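Local coordinates for protein putative dehydrogenase (Pseudarthrobacter phenanthrenivorans, PDB 6A3F) that catalyses the NAD(+)-dependent oxidation of levoglucosan to 3-dehydrolevoglucosan, working as a homotetramer of the Gfo/Idh/MocA family, at residues R291-T296 with F308-R312; V159-K163 with M217-L221; S176-L182 with V279-T285; A44-F49 with I360-H364; T302-I306 with Q317-A321. All blocks are in the same frame, centred on the assembly; numbering follows the deposited sequence.

Interaction 1 of 5, residues R291-T296 with F308-R312; sequences RNNYIT and FNYER
Thr296 and Asn309 face each other as an antiparallel non-hydrogen-bonded pair, and beyond them Tyr310 N, where the chain enters a short 3-10 segment, bonds to Ile295 O (2.9 Å). From that turn Glu311 reaches back with its chain extended beyond CG. Its OE2 accepts from two successive backbone amides, Asn292 N and Asn293 N, each at 2.9 Å; the first comes nearly end-on to the C-O bond, the second on the anti side. The other oxygen, OE1, accepts a hydrogen bond from a water (2.7 Å) to which Arg291 NH1 in turn donates; Arg291 NH2 forms a salt bridge with Glu298 of the third subunit. The Arg291 guanidinium lies over one face of the Tyr294 ring, while Thr296 CG2 sits 3.4 Å above the opposite face. Asn309 OD1 accepts from Glu311 N, forming an Asx turn that shapes the bend. Ile295 and Tyr310 run side by side, with their CB atoms 3.8 Å apart. The ring of Tyr310 stands almost square to the Asn293 amide, whose OD1 bonds to Tyr181 OH and ND2 to Tyr153 OH. This is the open end of a beta hairpin in the C-terminal domain, beside the levoglucosan-binding residues Tyr153 and Gln183.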
# COMPACT_ATOMS: atom_id res chain seq x y z
N ARG B 291 -2.92 -15.25 -0.09
CA ARG B 291 -3.53 -14.78 -1.33
C ARG B 291 -4.93 -15.37 -1.38
O ARG B 291 -5.09 -16.59 -1.26
CB ARG B 291 -2.74 -15.14 -2.61
CG ARG B 291 -1.32 -14.59 -2.61
CD ARG B 291 -1.27 -13.08 -2.49
NE ARG B 291 0.05 -12.47 -2.70
CZ ARG B 291 0.32 -11.18 -2.48
NH1 ARG B 291 -0.57 -10.38 -1.92
NH2 ARG B 291 1.51 -10.71 -2.85
N ASN B 292 -5.95 -14.48 -1.46
CA ASN B 292 -7.34 -14.85 -1.40
C ASN B 292 -7.97 -14.91 -2.79
O ASN B 292 -8.48 -15.94 -3.18
CB ASN B 292 -8.09 -13.87 -0.51
CG ASN B 292 -7.30 -13.56 0.73
OD1 ASN B 292 -6.66 -12.49 0.85
ND2 ASN B 292 -7.32 -14.50 1.66
N ASN B 293 -8.03 -13.76 -3.50
CA ASN B 293 -8.64 -13.66 -4.78
C ASN B 293 -7.78 -12.68 -5.59
O ASN B 293 -8.25 -11.68 -6.09
CB ASN B 293 -10.10 -13.26 -4.72
CG ASN B 293 -10.87 -13.72 -5.94
OD1 ASN B 293 -10.75 -14.88 -6.36
ND2 ASN B 293 -11.67 -12.84 -6.54
N TYR B 294 -6.49 -12.98 -5.57
CA TYR B 294 -5.44 -12.09 -6.01
C TYR B 294 -5.25 -12.22 -7.52
O TYR B 294 -4.31 -12.89 -7.98
CB TYR B 294 -4.17 -12.38 -5.23
CG TYR B 294 -3.04 -11.39 -5.33
CD1 TYR B 294 -3.16 -10.09 -4.83
CD2 TYR B 294 -1.84 -11.75 -5.91
CE1 TYR B 294 -2.11 -9.20 -4.91
CE2 TYR B 294 -0.77 -10.88 -5.98
CZ TYR B 294 -0.91 -9.60 -5.47
OH TYR B 294 0.17 -8.77 -5.60
N ILE B 295 -6.15 -11.57 -8.24
CA ILE B 295 -6.08 -11.47 -9.69
C ILE B 295 -5.30 -10.20 -10.04
O ILE B 295 -5.72 -9.10 -9.63
CB ILE B 295 -7.45 -11.41 -10.35
CG1 ILE B 295 -8.45 -12.36 -9.67
CG2 ILE B 295 -7.30 -11.65 -11.86
CD1 ILE B 295 -9.85 -12.22 -10.19
N THR B 296 -4.17 -10.34 -10.71
CA THR B 296 -3.32 -9.15 -11.00
C THR B 296 -2.92 -9.12 -12.46
O THR B 296 -2.88 -10.19 -13.17
CB THR B 296 -2.05 -9.15 -10.15
OG1 THR B 296 -1.16 -10.16 -10.64
CG2 THR B 296 -2.37 -9.39 -8.68
N PHE B 308 -2.91 -3.79 -11.88
CA PHE B 308 -4.24 -4.01 -11.33
C PHE B 308 -4.15 -5.15 -10.31
O PHE B 308 -3.36 -6.07 -10.50
CB PHE B 308 -5.25 -4.42 -12.40
CG PHE B 308 -6.60 -4.86 -11.89
CD1 PHE B 308 -7.49 -3.94 -11.33
CD2 PHE B 308 -7.02 -6.17 -12.01
CE1 PHE B 308 -8.72 -4.34 -10.85
CE2 PHE B 308 -8.28 -6.55 -11.56
CZ PHE B 308 -9.13 -5.64 -11.00
N ASN B 309 -4.96 -5.04 -9.27
CA ASN B 309 -5.10 -6.03 -8.17
C ASN B 309 -6.58 -6.10 -7.78
O ASN B 309 -7.13 -5.17 -7.17
CB ASN B 309 -4.22 -5.68 -6.98
CG ASN B 309 -4.53 -6.45 -5.70
OD1 ASN B 309 -5.16 -7.51 -5.76
ND2 ASN B 309 -3.96 -6.00 -4.56
N TYR B 310 -7.24 -7.21 -8.13
CA TYR B 310 -8.65 -7.40 -7.85
C TYR B 310 -8.95 -7.39 -6.34
O TYR B 310 -10.06 -7.05 -5.94
CB TYR B 310 -9.22 -8.68 -8.48
CG TYR B 310 -10.70 -8.78 -8.27
CD1 TYR B 310 -11.58 -8.17 -9.14
CD2 TYR B 310 -11.23 -9.44 -7.17
CE1 TYR B 310 -12.95 -8.19 -8.92
CE2 TYR B 310 -12.58 -9.40 -6.89
CZ TYR B 310 -13.44 -8.81 -7.79
OH TYR B 310 -14.77 -8.84 -7.56
N GLU B 311 -8.02 -7.75 -5.47
CA GLU B 311 -8.30 -7.63 -4.02
C GLU B 311 -8.55 -6.16 -3.63
O GLU B 311 -9.14 -5.89 -2.54
CB GLU B 311 -7.17 -8.22 -3.19
CG GLU B 311 -7.05 -9.73 -3.41
CD GLU B 311 -6.17 -10.50 -2.42
OE1 GLU B 311 -5.20 -9.92 -1.93
OE2 GLU B 311 -6.51 -11.71 -2.12
N ARG B 312 -8.05 -5.23 -4.47
CA ARG B 312 -8.32 -3.79 -4.37
C ARG B 312 -8.95 -3.29 -5.69
O ARG B 312 -8.42 -2.38 -6.39
CB ARG B 312 -7.02 -3.08 -4.05
CG ARG B 312 -6.50 -3.29 -2.64
CD ARG B 312 -5.12 -2.71 -2.45
NE ARG B 312 -4.72 -2.96 -1.06
CZ ARG B 312 -3.52 -2.70 -0.58
NH1 ARG B 312 -2.54 -2.42 -1.44
NH2 ARG B 312 -3.26 -2.75 0.72
O HOH W 1 -3.16 -10.94 -0.53

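Interaction 2 of 5, residues V159-K163 with M217-L221; sequences VALAK and MARYL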
# COMPACT_ATOMS: atom_id res chain seq x y z
N VAL B 159 -10.59 -2.67 -14.94
CA VAL B 159 -10.06 -3.45 -16.04
C VAL B 159 -10.52 -2.85 -17.39
O VAL B 159 -9.70 -2.71 -18.33
CB VAL B 159 -10.46 -4.93 -15.89
CG1 VAL B 159 -9.96 -5.75 -17.11
CG2 VAL B 159 -9.94 -5.47 -14.57
N ALA B 160 -11.78 -2.46 -17.48
CA ALA B 160 -12.29 -1.73 -18.67
C ALA B 160 -11.58 -0.38 -18.81
O ALA B 160 -11.38 0.07 -19.92
CB ALA B 160 -13.76 -1.53 -18.57
N LEU B 161 -11.23 0.26 -17.71
CA LEU B 161 -10.42 1.50 -17.74
C LEU B 161 -9.03 1.23 -18.34
O LEU B 161 -8.49 2.04 -19.11
CB LEU B 161 -10.30 2.05 -16.31
CG LEU B 161 -9.46 3.32 -16.19
CD1 LEU B 161 -10.09 4.44 -17.03
CD2 LEU B 161 -9.39 3.78 -14.73
N ALA B 162 -8.39 0.15 -17.93
CA ALA B 162 -7.09 -0.26 -18.52
C ALA B 162 -7.22 -0.41 -20.04
O ALA B 162 -6.36 0.06 -20.84
CB ALA B 162 -6.63 -1.57 -17.92
N LYS B 163 -8.30 -1.04 -20.44
CA LYS B 163 -8.56 -1.22 -21.90
C LYS B 163 -8.71 0.14 -22.59
O LYS B 163 -8.13 0.36 -23.68
CB LYS B 163 -9.81 -2.08 -22.10
CG LYS B 163 -10.26 -2.25 -23.55
CD LYS B 163 -9.28 -3.04 -24.37
CE LYS B 163 -9.86 -3.45 -25.71
NZ LYS B 163 -8.88 -4.27 -26.45
N MET B 217 -8.26 -11.90 -19.67
CA MET B 217 -7.72 -10.53 -19.55
C MET B 217 -6.56 -10.28 -20.51
O MET B 217 -6.49 -9.20 -21.04
CB MET B 217 -7.24 -10.22 -18.12
CG MET B 217 -8.37 -10.01 -17.21
SD MET B 217 -7.86 -9.48 -15.52
CE MET B 217 -9.44 -9.73 -14.72
N ALA B 218 -5.66 -11.23 -20.69
CA ALA B 218 -4.54 -11.08 -21.61
C ALA B 218 -5.06 -10.90 -23.05
O ALA B 218 -4.56 -10.05 -23.79
CB ALA B 218 -3.61 -12.23 -21.51
N ARG B 219 -6.09 -11.68 -23.41
CA ARG B 219 -6.64 -11.58 -24.78
C ARG B 219 -7.31 -10.20 -24.95
O ARG B 219 -7.21 -9.56 -26.00
CB ARG B 219 -7.59 -12.74 -25.04
CG ARG B 219 -6.89 -14.07 -25.27
CD ARG B 219 -7.94 -15.12 -25.67
NE ARG B 219 -8.48 -14.85 -26.99
CZ ARG B 219 -9.69 -14.39 -27.28
NH1 ARG B 219 -10.59 -14.17 -26.33
NH2 ARG B 219 -10.00 -14.13 -28.53
N TYR B 220 -7.99 -9.75 -23.90
CA TYR B 220 -8.77 -8.49 -23.93
C TYR B 220 -7.84 -7.27 -24.04
O TYR B 220 -8.09 -6.33 -24.81
CB TYR B 220 -9.70 -8.46 -22.71
CG TYR B 220 -10.51 -7.21 -22.48
CD1 TYR B 220 -11.32 -6.67 -23.48
CD2 TYR B 220 -10.46 -6.54 -21.26
CE1 TYR B 220 -12.08 -5.53 -23.26
CE2 TYR B 220 -11.24 -5.41 -21.02
CZ TYR B 220 -12.05 -4.90 -22.03
OH TYR B 220 -12.80 -3.79 -21.78
N LEU B 221 -6.81 -7.25 -23.24
CA LEU B 221 -5.99 -6.08 -23.08
C LEU B 221 -4.80 -6.12 -24.05
O LEU B 221 -4.30 -5.04 -24.39
CB LEU B 221 -5.45 -6.00 -21.63
CG LEU B 221 -6.53 -5.90 -20.55
CD1 LEU B 221 -5.91 -6.07 -19.17
CD2 LEU B 221 -7.28 -4.59 -20.64
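Lys163 starts with CG anti to the backbone N (chi1 175°) and bends at chi2 (67°), which lays its methylenes over the ring of Tyr220, itself swung out by a CG anti to its own backbone N (chi1 175°). The two belong to helices 157-167 and 206-221, which pack on one side of the large mixed sheet of the C-terminal alpha/beta domain. Their segment axes approach to 10.5 Å, a spacing bridged by side chains. Lys163 CD stands over one face of the tyrosine, 4.2 Å from the ring centroid, as a CH-pi contact, and CB and CG pass the CZ-OH end of the ring. On its edge the same ring meets Ala160 CA, while Val159 CG1 approaches CE2 at 4.1 Å. Nearer the sheet, Leu221 CD2 fills the space between the helices, touching Ala162 CB and the backbone of Lys163. Val159 CG2 meets Met217 CE at 4.3 Å; Met217 also packs on Tyr153, a levoglucosan-binding residue. Phe297 of the sheet lies against Ala162, Met217 and Leu221. The polar end of Lys163 has two partners, for NZ also forms a salt bridge with Glu167 in its own helix. Its bond to the other helix, from NZ to Tyr220 O, is 2.7 Å long and arrives nearly along the C=O axis.

Interaction 3 of 5, residues S176-L182 with V279-T285; sequences SFRGTYL and VGSVEAT
Seven parallel bridges, from Ser176-Val279 to Leu182-Thr285, pair these two strands, and their directions differ by 3°. Backbone bonds run to and fro between them: Gly179 N gives to Ser281 O (2.9 Å), Glu283 N to Gly179 O (3.0 Å), Tyr181 N to Glu283 O and Thr285 N to Tyr181 O.

Charged and polar groups gather on the face of Arg178, Ser281 and Glu283. Arg178 bends at chi2 (59°), carrying its guanidinium across the neighbouring strand. NH1 gives to Ser281 OG and NH2 to Glu283 OE1, both at 2.9 Å and both close to the guanidinium plane; the second is a salt bridge. The carboxylate is turned almost square to the guanidinium, 83° between planes, and NH2 meets OE1 from above the carboxylate plane. A water accepts from NH1 and donates to OE1, closing a second path between the charges. Arg178 of the third subunit comes close here, so Glu283 probably offsets some of the charge.

Apolar contacts fill the other face. Val282 CG2 meets the edge of the Phe177 ring at CE1 (4.0 Å), and Tyr181 CB lies 4.2 Å from Ala284 CB. Helix 206-221 packs on this side through Val214 and Ala218.

One face against helices and the other against a partner subunit characterise the central sheet of this C-terminal alpha/beta domain.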
# COMPACT_ATOMS: atom_id res chain seq x y z
N SER B 176 5.09 -6.11 -22.86
CA SER B 176 5.21 -7.19 -21.91
C SER B 176 3.99 -7.18 -20.99
O SER B 176 3.46 -6.13 -20.58
CB SER B 176 6.53 -7.08 -21.17
OG SER B 176 6.91 -8.31 -20.57
N PHE B 177 3.49 -8.40 -20.69
CA PHE B 177 2.33 -8.64 -19.84
C PHE B 177 2.69 -9.70 -18.80
O PHE B 177 3.31 -10.73 -19.10
CB PHE B 177 1.12 -9.11 -20.68
CG PHE B 177 -0.09 -9.61 -19.90
CD1 PHE B 177 -0.14 -10.91 -19.42
CD2 PHE B 177 -1.15 -8.78 -19.60
CE1 PHE B 177 -1.22 -11.35 -18.68
CE2 PHE B 177 -2.25 -9.23 -18.91
CZ PHE B 177 -2.28 -10.52 -18.43
N ARG B 178 2.28 -9.44 -17.56
CA ARG B 178 2.41 -10.37 -16.42
C ARG B 178 1.00 -10.48 -15.85
O ARG B 178 0.43 -9.45 -15.49
CB ARG B 178 3.45 -9.89 -15.39
CG ARG B 178 3.46 -10.68 -14.07
CD ARG B 178 3.74 -12.18 -14.31
NE ARG B 178 3.92 -12.91 -13.06
CZ ARG B 178 4.23 -14.19 -12.93
NH1 ARG B 178 4.46 -14.93 -14.01
NH2 ARG B 178 4.27 -14.69 -11.70
N GLY B 179 0.46 -11.68 -15.73
CA GLY B 179 -0.84 -11.81 -15.07
C GLY B 179 -0.86 -12.97 -14.10
O GLY B 179 -0.23 -14.02 -14.35
N THR B 180 -1.53 -12.76 -12.94
CA THR B 180 -1.54 -13.84 -11.95
C THR B 180 -2.94 -13.99 -11.37
O THR B 180 -3.76 -13.08 -11.40
CB THR B 180 -0.53 -13.67 -10.82
OG1 THR B 180 -0.95 -12.64 -9.92
CG2 THR B 180 0.90 -13.53 -11.30
N TYR B 181 -3.20 -15.21 -10.84
CA TYR B 181 -4.37 -15.44 -10.06
C TYR B 181 -3.93 -16.36 -8.92
O TYR B 181 -3.74 -17.56 -9.11
CB TYR B 181 -5.50 -16.02 -10.90
CG TYR B 181 -6.89 -15.90 -10.33
CD1 TYR B 181 -7.16 -15.98 -8.97
CD2 TYR B 181 -7.97 -15.71 -11.17
CE1 TYR B 181 -8.45 -15.85 -8.47
CE2 TYR B 181 -9.26 -15.62 -10.68
CZ TYR B 181 -9.52 -15.73 -9.33
OH TYR B 181 -10.83 -15.61 -8.93
N LEU B 182 -3.71 -15.77 -7.77
CA LEU B 182 -3.19 -16.53 -6.60
C LEU B 182 -4.30 -16.67 -5.54
O LEU B 182 -4.99 -15.70 -5.19
CB LEU B 182 -1.97 -15.82 -6.04
CG LEU B 182 -0.86 -15.39 -7.02
CD1 LEU B 182 0.32 -14.81 -6.26
CD2 LEU B 182 -0.37 -16.57 -7.85
N VAL B 279 5.42 -10.13 -25.36
CA VAL B 279 5.74 -11.31 -24.60
C VAL B 279 5.01 -11.23 -23.26
O VAL B 279 4.50 -10.19 -22.86
CB VAL B 279 7.25 -11.49 -24.36
CG1 VAL B 279 8.05 -11.68 -25.66
CG2 VAL B 279 7.84 -10.35 -23.53
N GLY B 280 4.90 -12.35 -22.57
CA GLY B 280 4.30 -12.29 -21.24
C GLY B 280 4.35 -13.62 -20.50
O GLY B 280 4.92 -14.61 -20.94
N SER B 281 3.64 -13.64 -19.38
CA SER B 281 3.59 -14.83 -18.55
C SER B 281 2.34 -14.74 -17.66
O SER B 281 1.87 -13.64 -17.39
CB SER B 281 4.87 -15.06 -17.76
OG SER B 281 5.05 -14.14 -16.69
N VAL B 282 1.76 -15.92 -17.39
CA VAL B 282 0.59 -16.10 -16.54
C VAL B 282 0.93 -17.16 -15.48
O VAL B 282 1.56 -18.21 -15.78
CB VAL B 282 -0.67 -16.49 -17.35
CG1 VAL B 282 -1.75 -17.08 -16.44
CG2 VAL B 282 -1.21 -15.33 -18.16
N GLU B 283 0.60 -16.88 -14.22
CA GLU B 283 0.83 -17.83 -13.14
C GLU B 283 -0.45 -17.89 -12.33
O GLU B 283 -1.00 -16.80 -11.95
CB GLU B 283 2.00 -17.43 -12.25
CG GLU B 283 2.30 -18.34 -11.10
CD GLU B 283 3.60 -17.99 -10.38
OE1 GLU B 283 4.58 -17.48 -11.06
OE2 GLU B 283 3.61 -18.20 -9.14
N ALA B 284 -0.89 -19.09 -12.01
CA ALA B 284 -2.07 -19.25 -11.12
C ALA B 284 -1.80 -20.39 -10.14
O ALA B 284 -1.11 -21.36 -10.49
CB ALA B 284 -3.34 -19.42 -11.93
N THR B 285 -2.32 -20.27 -8.91
CA THR B 285 -2.15 -21.30 -7.91
C THR B 285 -3.32 -21.26 -6.92
O THR B 285 -3.94 -20.21 -6.67
CB THR B 285 -0.79 -21.14 -7.19
OG1 THR B 285 -0.55 -22.33 -6.44
CG2 THR B 285 -0.74 -19.92 -6.29
O HOH W 2 5.57 -11.70 -17.63
O HOH W 3 5.67 -17.44 -13.65

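Interaction 4 of 5, residues A44-F49 with I360-H364; sequences AMPMFF and IIEAH
Phe49 and His364 lie face to face, their rings 3.9 Å apart between centroids and tilted by 11°. The overlap is offset: His364 CG lies over the rim of the phenylalanine, and Phe49 CB comes within 3.2 Å of His364 CD2. With CG anti to the backbone N (chi1 -178°), the imidazole is laid over Phe49; His364 CB also stands over that ring, 4.0 Å from the centroid. Met45 crosses the imidazole at about a right angle, presenting SD to the ring edge while its CG packs on His364 CB (3.7 Å). The segment axes of the two helices cross at -83°, joining the end of helix 35-48, in the NAD-binding Rossmann domain, to helix 355-371 from late in the chain. Ile360 fits its branches into the end of the first helix. CD1 stands over one face of Phe48, 4.2 Å from the centroid, and touches Ala44 CB at 3.6 Å; CG2 meets the edge of Phe49. Farther along that edge, Phe49 CZ reaches Ile361 CG1 at 4.2 Å. Trp346 meets the Phe48 ring edge-to-face, and Lys36 of the second subunit makes a cation-pi contact with it.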
# COMPACT_ATOMS: atom_id res chain seq x y z
N ALA B 44 -30.98 -6.64 -10.27
CA ALA B 44 -30.44 -5.29 -10.10
C ALA B 44 -30.08 -4.65 -11.43
O ALA B 44 -30.01 -3.45 -11.42
CB ALA B 44 -29.22 -5.27 -9.19
N MET B 45 -29.82 -5.41 -12.50
CA MET B 45 -29.31 -4.79 -13.72
C MET B 45 -30.21 -3.63 -14.20
O MET B 45 -29.70 -2.57 -14.45
CB MET B 45 -29.08 -5.80 -14.84
CG MET B 45 -28.53 -5.14 -16.10
SD MET B 45 -29.88 -4.56 -17.16
CE MET B 45 -30.27 -6.11 -17.98
N PRO B 46 -31.54 -3.80 -14.31
CA PRO B 46 -32.31 -2.60 -14.74
C PRO B 46 -32.35 -1.45 -13.70
O PRO B 46 -32.61 -0.29 -14.06
CB PRO B 46 -33.69 -3.18 -15.03
CG PRO B 46 -33.79 -4.37 -14.11
CD PRO B 46 -32.41 -4.97 -14.10
N MET B 47 -32.16 -1.74 -12.43
CA MET B 47 -32.07 -0.69 -11.43
C MET B 47 -30.86 0.20 -11.75
O MET B 47 -30.94 1.40 -11.52
CB MET B 47 -31.89 -1.23 -10.00
CG MET B 47 -32.91 -2.25 -9.58
SD MET B 47 -32.52 -2.84 -7.91
CE MET B 47 -33.88 -3.97 -7.56
N PHE B 48 -29.78 -0.41 -12.24
CA PHE B 48 -28.51 0.28 -12.44
C PHE B 48 -28.47 0.98 -13.79
O PHE B 48 -27.93 2.08 -13.92
CB PHE B 48 -27.35 -0.71 -12.29
CG PHE B 48 -26.99 -1.01 -10.84
CD1 PHE B 48 -27.97 -1.26 -9.90
CD2 PHE B 48 -25.68 -1.04 -10.42
CE1 PHE B 48 -27.64 -1.53 -8.58
CE2 PHE B 48 -25.36 -1.28 -9.09
CZ PHE B 48 -26.33 -1.52 -8.17
N PHE B 49 -29.01 0.29 -14.80
CA PHE B 49 -28.90 0.76 -16.16
C PHE B 49 -30.31 0.93 -16.72
O PHE B 49 -30.96 -0.07 -17.08
CB PHE B 49 -28.13 -0.27 -16.98
CG PHE B 49 -26.67 -0.44 -16.64
CD1 PHE B 49 -25.71 0.37 -17.23
CD2 PHE B 49 -26.26 -1.41 -15.75
CE1 PHE B 49 -24.36 0.19 -16.97
CE2 PHE B 49 -24.91 -1.56 -15.47
CZ PHE B 49 -23.96 -0.78 -16.11
N ILE B 360 -23.56 -7.60 -12.64
CA ILE B 360 -24.58 -6.65 -13.09
C ILE B 360 -24.19 -6.03 -14.44
O ILE B 360 -25.05 -5.90 -15.37
CB ILE B 360 -24.89 -5.60 -11.99
CG1 ILE B 360 -25.60 -6.22 -10.78
CG2 ILE B 360 -25.74 -4.48 -12.56
CD1 ILE B 360 -25.60 -5.36 -9.57
N ILE B 361 -22.93 -5.69 -14.59
CA ILE B 361 -22.41 -5.09 -15.82
C ILE B 361 -22.45 -6.14 -16.93
O ILE B 361 -22.87 -5.86 -18.05
CB ILE B 361 -21.00 -4.55 -15.61
CG1 ILE B 361 -20.99 -3.38 -14.63
CG2 ILE B 361 -20.36 -4.13 -16.92
CD1 ILE B 361 -19.62 -3.05 -14.15
N GLU B 362 -22.00 -7.35 -16.60
CA GLU B 362 -22.05 -8.49 -17.52
C GLU B 362 -23.48 -8.68 -18.06
O GLU B 362 -23.68 -8.74 -19.29
CB GLU B 362 -21.51 -9.72 -16.78
CG GLU B 362 -21.42 -10.99 -17.62
CD GLU B 362 -20.93 -12.16 -16.78
OE1 GLU B 362 -21.60 -12.46 -15.75
OE2 GLU B 362 -19.85 -12.72 -17.14
N ALA B 363 -24.45 -8.75 -17.17
CA ALA B 363 -25.86 -8.93 -17.56
C ALA B 363 -26.37 -7.76 -18.40
O ALA B 363 -27.15 -7.94 -19.38
CB ALA B 363 -26.70 -9.19 -16.35
N HIS B 364 -25.96 -6.53 -18.05
CA HIS B 364 -26.33 -5.39 -18.88
C HIS B 364 -25.87 -5.59 -20.32
O HIS B 364 -26.65 -5.33 -21.28
CB HIS B 364 -25.75 -4.08 -18.32
CG HIS B 364 -26.15 -2.88 -19.13
ND1 HIS B 364 -25.26 -2.14 -19.86
CD2 HIS B 364 -27.36 -2.33 -19.35
CE1 HIS B 364 -25.91 -1.17 -20.50
NE2 HIS B 364 -27.19 -1.29 -20.23

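Interaction 5 of 5, residues T302-I306 with Q317-A321; sequences TEGSI and QVAFA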
# COMPACT_ATOMS: atom_id res chain seq x y z
N THR B 302 5.30 1.16 -24.31
CA THR B 302 6.45 2.02 -24.62
C THR B 302 6.32 3.38 -23.92
O THR B 302 7.35 4.08 -23.81
CB THR B 302 6.63 2.18 -26.14
OG1 THR B 302 5.39 2.68 -26.61
CG2 THR B 302 6.97 0.86 -26.81
N GLU B 303 5.10 3.79 -23.54
CA GLU B 303 4.89 5.14 -22.96
C GLU B 303 4.20 5.10 -21.60
O GLU B 303 3.74 6.14 -21.09
CB GLU B 303 4.01 5.98 -23.90
CG GLU B 303 4.56 6.03 -25.30
CD GLU B 303 5.85 6.81 -25.42
OE1 GLU B 303 6.16 7.56 -24.47
OE2 GLU B 303 6.54 6.67 -26.46
N GLY B 304 4.15 3.94 -20.98
CA GLY B 304 3.56 3.86 -19.65
C GLY B 304 3.32 2.43 -19.23
O GLY B 304 3.62 1.47 -19.96
N SER B 305 2.79 2.29 -18.01
CA SER B 305 2.54 0.97 -17.43
C SER B 305 1.21 1.00 -16.66
O SER B 305 0.74 2.07 -16.19
CB SER B 305 3.68 0.56 -16.50
OG SER B 305 4.95 0.43 -17.12
N ILE B 306 0.56 -0.17 -16.51
CA ILE B 306 -0.70 -0.32 -15.85
C ILE B 306 -0.61 -1.55 -14.95
O ILE B 306 -0.13 -2.57 -15.40
CB ILE B 306 -1.87 -0.50 -16.83
CG1 ILE B 306 -1.99 0.68 -17.80
CG2 ILE B 306 -3.16 -0.72 -16.07
CD1 ILE B 306 -2.86 0.37 -18.99
N GLN B 317 -3.72 1.26 -11.13
CA GLN B 317 -2.51 2.01 -11.08
C GLN B 317 -2.00 2.25 -12.51
O GLN B 317 -1.92 1.31 -13.31
CB GLN B 317 -1.45 1.32 -10.23
CG GLN B 317 -1.92 1.15 -8.80
CD GLN B 317 -0.89 0.45 -7.95
OE1 GLN B 317 -1.13 -0.62 -7.40
NE2 GLN B 317 0.26 1.07 -7.80
N VAL B 318 -1.61 3.48 -12.80
CA VAL B 318 -1.08 3.79 -14.15
C VAL B 318 0.05 4.80 -14.03
O VAL B 318 -0.09 5.75 -13.29
CB VAL B 318 -2.17 4.27 -15.11
CG1 VAL B 318 -2.95 5.49 -14.62
CG2 VAL B 318 -1.62 4.48 -16.53
N ALA B 319 1.15 4.54 -14.76
CA ALA B 319 2.30 5.40 -14.78
C ALA B 319 2.47 5.87 -16.23
O ALA B 319 2.56 5.01 -17.08
CB ALA B 319 3.53 4.66 -14.29
N PHE B 320 2.45 7.20 -16.45
CA PHE B 320 2.69 7.81 -17.76
C PHE B 320 4.12 8.33 -17.88
O PHE B 320 4.60 9.17 -17.10
CB PHE B 320 1.64 8.88 -18.04
CG PHE B 320 0.23 8.38 -18.03
CD1 PHE B 320 -0.22 7.51 -19.03
CD2 PHE B 320 -0.64 8.73 -17.01
CE1 PHE B 320 -1.53 7.07 -19.05
CE2 PHE B 320 -1.94 8.26 -17.01
CZ PHE B 320 -2.39 7.45 -18.03
N ALA B 321 4.80 7.87 -18.93
CA ALA B 321 6.13 8.32 -19.27
C ALA B 321 6.16 9.84 -19.52
O ALA B 321 7.15 10.46 -19.28
CB ALA B 321 6.67 7.58 -20.49
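Val318 packs beside Ile306 as a non-hydrogen-bonded pair, the two side chains pointing the same way from neighbouring antiparallel strands. From Val318 CB, 3.8 Å from Ser305 O, the branch CG2 is sent anti to the backbone N. This methyl meets Ser305 O at 3.4 Å and then Ile306 CG1 at 4.0 Å, and within its own strand it lies over the rim of the Phe320 ring. On the facing strand, Ile306 turns CG2 to Gln317 O (3.6 Å). Helix 157-167 packs on this apolar face, with Ala162 and Ile166 on Ile306 and Tyr165 on Val318.

The backbone carries the polar part. Ser305 and Ala319 form the hydrogen-bonded pair: Ser305 N gives to Ala319 O and Ala319 N to Ser305 O, each at 2.9 Å. Next to it, Gly304 brings CA to 3.0 Å from Ala319 O, and its backbone angles suit glycine. At the open end of the hairpin Ala321 N gives to Glu303 O (3.0 Å), with the donor well above the carbonyl plane, as Ala321 leaves strand geometry; its CB rests on the same carbonyl.

Ser305 lies on the opposite face from Ile306 and Val318, and its OG bonds to His289 O of the third subunit. Strands 304-309 and 315-320 form a beta hairpin in the mixed sheet of the C-terminal domain, far from the substrate and cofactor sites. The chemistry implies a division of labour: regular backbone bonds fix the pairing, aliphatic groups bind the hairpin to the helix, and the serine face meets another subunit.

How the interactions relate
Interactions 3, 1 and 5 follow one another in that order across the mixed sheet of the C-terminal domain: strand 174-182 borders strand 294-301, and strand 304-309 serves both interaction 1 and interaction 5. Interactions 1 and 3 are joined by probable hydrogen bonds, Thr296 OG1 to Thr180 OG1 (2.6 Å) and Asn293 OD1 to Tyr181 OH (2.7 Å), close to the levoglucosan-binding residues Tyr153 and Gln183. The helices of interaction 2 touch all three, for instance through Val159 CG2 on Phe308 CE2 (3.6 Å). Interaction 4 stands apart, its centre about 30 Å from that of interaction 3, and its chain loop encloses the other four. Interactions 1, 3 and 5 all reach the third subunit, and 1 and 4 the second.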